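Local coordinates for protein peptidase S15/CocE/NonD (Thaumarchaeota archaeon SCGC AB-539-E09, PDB 4PF1) that acts as a serine-type aminopeptidase with an alpha/beta hydrolase fold, probably releasing residues from the N-terminal end of peptides, at residues S228-T231 with Y232-Y235; A243-S247 with R248-S252; A201-Q204 with E205-L208. All blocks are in the same frame, centred on the assembly; numbering follows the deposited sequence.

Overall arrangement
The three contacts come along the chain in the order 3, 1, 2 and lie in the helical region between strands 178-184 and 287-292 of the central mixed sheet, the place of the cap in related S15/CocE enzymes. Contact 3 starts helix 204-215, contact 1 starts helix 231-238 and contact 2 closes helix 241-247. Their centres are 14 to 16 Å apart, and all three touch. Leu208 of contact 3 packs on Met244 and Ala245 of contact 2, while Tyr235 of contact 1 meets Met244 as well as Gln204 and Glu205. Two helix starts and one helix end are thus joined into one compact cluster, with contact 3 nearest the centre of the chain.

Contact 1 (S228-T231 with Y232-Y235); sequences SYDT and YDAY
Asp230 and Asp233 bring their carboxylates together at the start of a helix, OD2 of Asp230 lying 4.0 Å from OD2 of Asp233. The side chains cross at about a right angle, with their carboxylate planes inclined by 61°. The repulsion expected of two like charges is probably offset by a water that donates to both, 2.7 Å from Asp230 OD2 and 2.7 Å from Asp233 OD2, and by Arg441, which forms salt bridges to the same two oxygens, while Arg237 pairs with the other oxygen of Asp233. Without the carboxylate, as with an alanine here, Arg441 and the water would probably keep Asp233 alone of the two acids, and the amide of Thr443 would lose the acceptor that OD1 supplies.

Asp230 is the N-cap residue of helix 231-238, part of the helical insertion into the alpha/beta hydrolase fold. Its CG lies anti to the backbone N (chi1 -174°), which carries the carboxylate alongside Tyr232, the acid and ring planes only 11° apart and OD1 3.6 Å from Tyr232 CB.

Backbone bonds open the first turn: Tyr235 N reaches Thr231 O at 2.9 Å in a nearly straight bond, whereas Ala234 N to Asp230 O is long and weak.

In the packing, Thr231 O also sits in the plane of the Tyr235 ring at its edge, 3.2 Å from CD1. Ser228 CB rests against Ala234 CB at 4.1 Å. The ring of Tyr232 meets Phe581 edge-to-face, and its hydroxyl bonds Pro435 O.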
# COMPACT_ATOMS: atom_id res chain seq x y z
N SER A 228 -12.95 16.03 -17.72
CA SER A 228 -11.99 14.99 -18.08
C SER A 228 -11.01 14.75 -16.94
O SER A 228 -10.54 15.72 -16.33
CB SER A 228 -11.24 15.39 -19.35
OG SER A 228 -10.39 14.37 -19.84
N TYR A 229 -10.70 13.48 -16.64
CA TYR A 229 -9.74 13.12 -15.59
C TYR A 229 -8.31 13.47 -16.03
O TYR A 229 -7.59 14.13 -15.29
CB TYR A 229 -9.86 11.62 -15.23
CG TYR A 229 -8.98 11.19 -14.08
CD1 TYR A 229 -9.29 11.54 -12.77
CD2 TYR A 229 -7.84 10.41 -14.30
CE1 TYR A 229 -8.47 11.14 -11.70
CE2 TYR A 229 -7.03 10.01 -13.24
CZ TYR A 229 -7.35 10.37 -11.95
OH TYR A 229 -6.54 9.98 -10.91
N ASP A 230 -7.94 13.05 -17.26
CA ASP A 230 -6.62 13.34 -17.83
C ASP A 230 -6.60 14.78 -18.38
O ASP A 230 -7.30 15.09 -19.35
CB ASP A 230 -6.29 12.31 -18.93
CG ASP A 230 -4.89 12.40 -19.51
OD1 ASP A 230 -3.99 12.93 -18.82
OD2 ASP A 230 -4.68 11.90 -20.64
N THR A 231 -5.80 15.66 -17.75
CA THR A 231 -5.70 17.09 -18.13
C THR A 231 -5.03 17.27 -19.49
O THR A 231 -5.36 18.21 -20.21
CB THR A 231 -4.99 17.91 -17.04
OG1 THR A 231 -3.67 17.41 -16.85
CG2 THR A 231 -5.76 17.92 -15.72
N TYR A 232 -4.09 16.36 -19.85
CA TYR A 232 -3.40 16.36 -21.15
C TYR A 232 -4.42 16.41 -22.28
O TYR A 232 -4.34 17.28 -23.15
CB TYR A 232 -2.50 15.11 -21.27
CG TYR A 232 -1.74 15.00 -22.57
CD1 TYR A 232 -2.36 14.52 -23.73
CD2 TYR A 232 -0.39 15.34 -22.65
CE1 TYR A 232 -1.66 14.41 -24.93
CE2 TYR A 232 0.32 15.21 -23.84
CZ TYR A 232 -0.32 14.75 -24.98
OH TYR A 232 0.36 14.63 -26.16
N ASP A 233 -5.42 15.51 -22.23
CA ASP A 233 -6.51 15.41 -23.18
C ASP A 233 -7.36 16.69 -23.21
O ASP A 233 -7.62 17.23 -24.28
CB ASP A 233 -7.40 14.21 -22.84
CG ASP A 233 -7.54 13.23 -23.98
OD1 ASP A 233 -8.37 13.49 -24.88
OD2 ASP A 233 -6.83 12.21 -23.98
N ALA A 234 -7.74 17.19 -22.01
CA ALA A 234 -8.58 18.39 -21.85
C ALA A 234 -7.96 19.65 -22.47
O ALA A 234 -8.62 20.32 -23.25
CB ALA A 234 -8.87 18.63 -20.37
N TYR A 235 -6.69 19.95 -22.13
CA TYR A 235 -5.99 21.15 -22.62
C TYR A 235 -5.65 21.06 -24.12
O TYR A 235 -5.69 22.09 -24.80
CB TYR A 235 -4.74 21.44 -21.77
CG TYR A 235 -5.06 22.05 -20.42
CD1 TYR A 235 -5.36 21.26 -19.32
CD2 TYR A 235 -5.11 23.44 -20.26
CE1 TYR A 235 -5.68 21.82 -18.09
CE2 TYR A 235 -5.42 24.01 -19.03
CZ TYR A 235 -5.71 23.20 -17.94
OH TYR A 235 -6.03 23.75 -16.72
O HOH W 1 -6.75 10.69 -21.78

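Contact 2 (A243-S247 with R248-S252); sequences AMAAS and RGMES
Met244 lays its terminal methyl over one face of the Arg248 guanidinium, CE standing 3.5 Å above the plane and displaced toward its rim. The two side chains run alongside each other in the same direction, and the bend in the methionine chain at chi2 (72°) turns its sulfur and methyl toward the charged group. The guanidinium also makes a cation-pi contact with Trp225, and its NH2 donates to the backbone O of the same tryptophan.

Ala245 follows with a carbonyl that takes two amides, Met250 N at 3.1 Å from Ala245 O and Arg248 N at 3.3 Å from it, approaching from opposite faces of the carbonyl plane. Its methyl carbon, Ala245 CB, packs on Met250 SD at 4.0 Å, and this apolar patch extends to Trp256 of helix 254-261.

Ala246 O accepts Gly249 N at 3.1 Å. Together with the Met250 to Ala245 bond this completes a Schellman motif, the classic close of an alpha helix, here ending helix 241-247. Gly249 takes up the positive phi (63°) that the motif demands and that favours glycine, and the Ala245-Met250 packing is the apolar pair that commonly flanks such a turn. Ala246 CB meets Glu251 OE2 at 3.6 Å, the glutamate chain being folded back toward the helix.

The hydroxyl of Ser247 is used twice. With chi1 at 71°, OG donates to Met244 O at 2.6 Å, one turn back. The same oxygen accepts Arg248 NH1, 3.2 Å from Ser247 OG, at the edge of the guanidinium and nearly in its plane.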
# COMPACT_ATOMS: atom_id res chain seq x y z
N ALA A 243 -8.97 29.53 -25.06
CA ALA A 243 -10.20 28.75 -25.23
C ALA A 243 -10.53 27.95 -23.97
O ALA A 243 -11.70 27.66 -23.72
CB ALA A 243 -10.09 27.82 -26.43
N MET A 244 -9.50 27.59 -23.16
CA MET A 244 -9.71 26.89 -21.90
C MET A 244 -10.31 27.84 -20.87
O MET A 244 -11.24 27.47 -20.15
CB MET A 244 -8.40 26.27 -21.38
CG MET A 244 -8.61 25.28 -20.25
SD MET A 244 -9.34 23.71 -20.78
CE MET A 244 -9.42 22.86 -19.25
N ALA A 245 -9.81 29.10 -20.83
CA ALA A 245 -10.30 30.14 -19.93
C ALA A 245 -11.72 30.58 -20.32
O ALA A 245 -12.56 30.78 -19.45
CB ALA A 245 -9.35 31.32 -19.93
N ALA A 246 -11.99 30.69 -21.64
CA ALA A 246 -13.31 31.06 -22.16
C ALA A 246 -14.34 29.96 -21.91
O ALA A 246 -15.51 30.28 -21.69
CB ALA A 246 -13.22 31.37 -23.65
N SER A 247 -13.91 28.67 -21.92
CA SER A 247 -14.81 27.53 -21.66
C SER A 247 -15.32 27.52 -20.20
O SER A 247 -16.34 26.90 -19.90
CB SER A 247 -14.13 26.20 -22.00
OG SER A 247 -13.11 25.86 -21.07
N ARG A 248 -14.62 28.25 -19.30
CA ARG A 248 -14.98 28.36 -17.89
C ARG A 248 -15.57 29.75 -17.57
O ARG A 248 -15.93 30.01 -16.42
CB ARG A 248 -13.76 28.07 -16.99
CG ARG A 248 -13.70 26.63 -16.48
CD ARG A 248 -13.36 25.65 -17.59
NE ARG A 248 -13.11 24.31 -17.07
CZ ARG A 248 -12.97 23.23 -17.84
NH1 ARG A 248 -13.07 23.33 -19.16
NH2 ARG A 248 -12.73 22.05 -17.29
N GLY A 249 -15.70 30.60 -18.60
CA GLY A 249 -16.23 31.95 -18.49
C GLY A 249 -15.39 32.85 -17.60
O GLY A 249 -15.91 33.45 -16.66
N MET A 250 -14.07 32.92 -17.88
CA MET A 250 -13.11 33.66 -17.07
C MET A 250 -12.84 35.08 -17.60
O MET A 250 -11.89 35.73 -17.14
CB MET A 250 -11.78 32.88 -16.99
CG MET A 250 -11.88 31.60 -16.20
SD MET A 250 -10.31 30.73 -16.05
CE MET A 250 -9.42 31.85 -14.96
N GLU A 251 -13.69 35.58 -18.52
CA GLU A 251 -13.54 36.91 -19.11
C GLU A 251 -13.60 38.04 -18.06
O GLU A 251 -12.96 39.07 -18.26
CB GLU A 251 -14.62 37.15 -20.19
CG GLU A 251 -14.38 36.36 -21.47
CD GLU A 251 -14.95 34.95 -21.52
OE1 GLU A 251 -15.39 34.45 -20.46
OE2 GLU A 251 -14.97 34.36 -22.62
N SER A 252 -14.33 37.83 -16.94
CA SER A 252 -14.50 38.83 -15.87
C SER A 252 -13.48 38.66 -14.71
O SER A 252 -13.43 39.51 -13.82
CB SER A 252 -15.93 38.77 -15.32
OG SER A 252 -16.21 37.50 -14.75

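Contact 3 (A201-Q204 with E205-L208); sequences AFRQ and EASL
Arg203 O is gripped by three donors of the following helix. Ser207 OG gives the shortest bond, 2.8 Å from Arg203 O and standing above the carbonyl plane, while Ser207 N at 2.9 Å from Arg203 O and Ala206 N at 3.2 Å from it add weak, bent bonds. Arg203 is the N-cap residue of helix 204-215, and the inverse gamma turn centred on it links strand 201-202 to the helix. The serine hydroxyl lies anti to its own carbonyl carbon (chi1 -57°), which swings it back over the turn. Leu208 N makes a straighter helical bond, 3.1 Å from Gln204 O.

The Arg203 side chain runs elsewhere: its guanidinium donates to Gln296 O, Asp195 O and Tyr584 OH, close to a Ser-His-Asp grouping that is probably the catalytic triad. Ala206 packs its methyl on the base of this arginine, CB to Arg203 CB 4.2 Å.

Phe202 reaches from the strand to Ser207, its CZ 3.6 Å from Ser207 CB and its CE1 3.4 Å from Ser207 OG. At the edge of that ring, near its plane, Leu208 CD2 lies 4.5 Å from Phe202 CZ.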
# COMPACT_ATOMS: atom_id res chain seq x y z
N ALA A 201 7.18 30.92 -21.40
CA ALA A 201 6.31 29.76 -21.59
C ALA A 201 5.23 29.74 -20.50
O ALA A 201 5.55 29.65 -19.32
CB ALA A 201 7.12 28.48 -21.57
N PHE A 202 3.95 29.89 -20.91
CA PHE A 202 2.80 29.99 -20.01
C PHE A 202 2.45 28.67 -19.30
O PHE A 202 2.20 27.66 -19.96
CB PHE A 202 1.57 30.53 -20.76
CG PHE A 202 0.35 30.78 -19.89
CD1 PHE A 202 0.46 31.53 -18.72
CD2 PHE A 202 -0.90 30.30 -20.26
CE1 PHE A 202 -0.67 31.78 -17.93
CE2 PHE A 202 -2.02 30.56 -19.47
CZ PHE A 202 -1.90 31.29 -18.31
N ARG A 203 2.34 28.72 -17.95
CA ARG A 203 1.94 27.60 -17.11
C ARG A 203 0.40 27.60 -16.95
O ARG A 203 -0.12 27.95 -15.89
CB ARG A 203 2.64 27.66 -15.73
CG ARG A 203 4.04 27.08 -15.75
CD ARG A 203 4.95 27.68 -14.69
NE ARG A 203 4.70 27.13 -13.36
CZ ARG A 203 5.25 26.02 -12.88
NH1 ARG A 203 6.11 25.33 -13.62
NH2 ARG A 203 4.95 25.59 -11.67
N GLN A 204 -0.31 27.23 -18.03
CA GLN A 204 -1.78 27.20 -18.10
C GLN A 204 -2.43 26.36 -16.99
O GLN A 204 -3.45 26.78 -16.45
CB GLN A 204 -2.26 26.72 -19.48
CG GLN A 204 -1.59 25.43 -19.98
CD GLN A 204 -2.15 24.89 -21.27
OE1 GLN A 204 -2.98 25.52 -21.94
NE2 GLN A 204 -1.71 23.70 -21.65
N GLU A 205 -1.83 25.21 -16.63
CA GLU A 205 -2.36 24.31 -15.59
C GLU A 205 -2.25 24.91 -14.19
O GLU A 205 -3.12 24.68 -13.35
CB GLU A 205 -1.64 22.97 -15.63
CG GLU A 205 -2.40 21.90 -16.40
CD GLU A 205 -2.17 20.50 -15.87
OE1 GLU A 205 -1.06 19.97 -16.07
OE2 GLU A 205 -3.08 19.97 -15.19
N ALA A 206 -1.16 25.64 -13.91
CA ALA A 206 -0.94 26.26 -12.61
C ALA A 206 -1.62 27.63 -12.51
O ALA A 206 -1.86 28.11 -11.40
CB ALA A 206 0.55 26.41 -12.35
N SER A 207 -1.93 28.27 -13.66
CA SER A 207 -2.50 29.61 -13.66
C SER A 207 -4.03 29.64 -13.71
O SER A 207 -4.64 30.25 -12.82
CB SER A 207 -1.94 30.43 -14.82
OG SER A 207 -0.52 30.49 -14.75
N LEU A 208 -4.66 29.05 -14.75
CA LEU A 208 -6.11 29.12 -14.98
C LEU A 208 -6.96 28.58 -13.80
O LEU A 208 -7.79 29.34 -13.31
CB LEU A 208 -6.52 28.43 -16.30
CG LEU A 208 -5.92 29.01 -17.60
CD1 LEU A 208 -6.41 28.24 -18.80
CD2 LEU A 208 -6.27 30.48 -17.76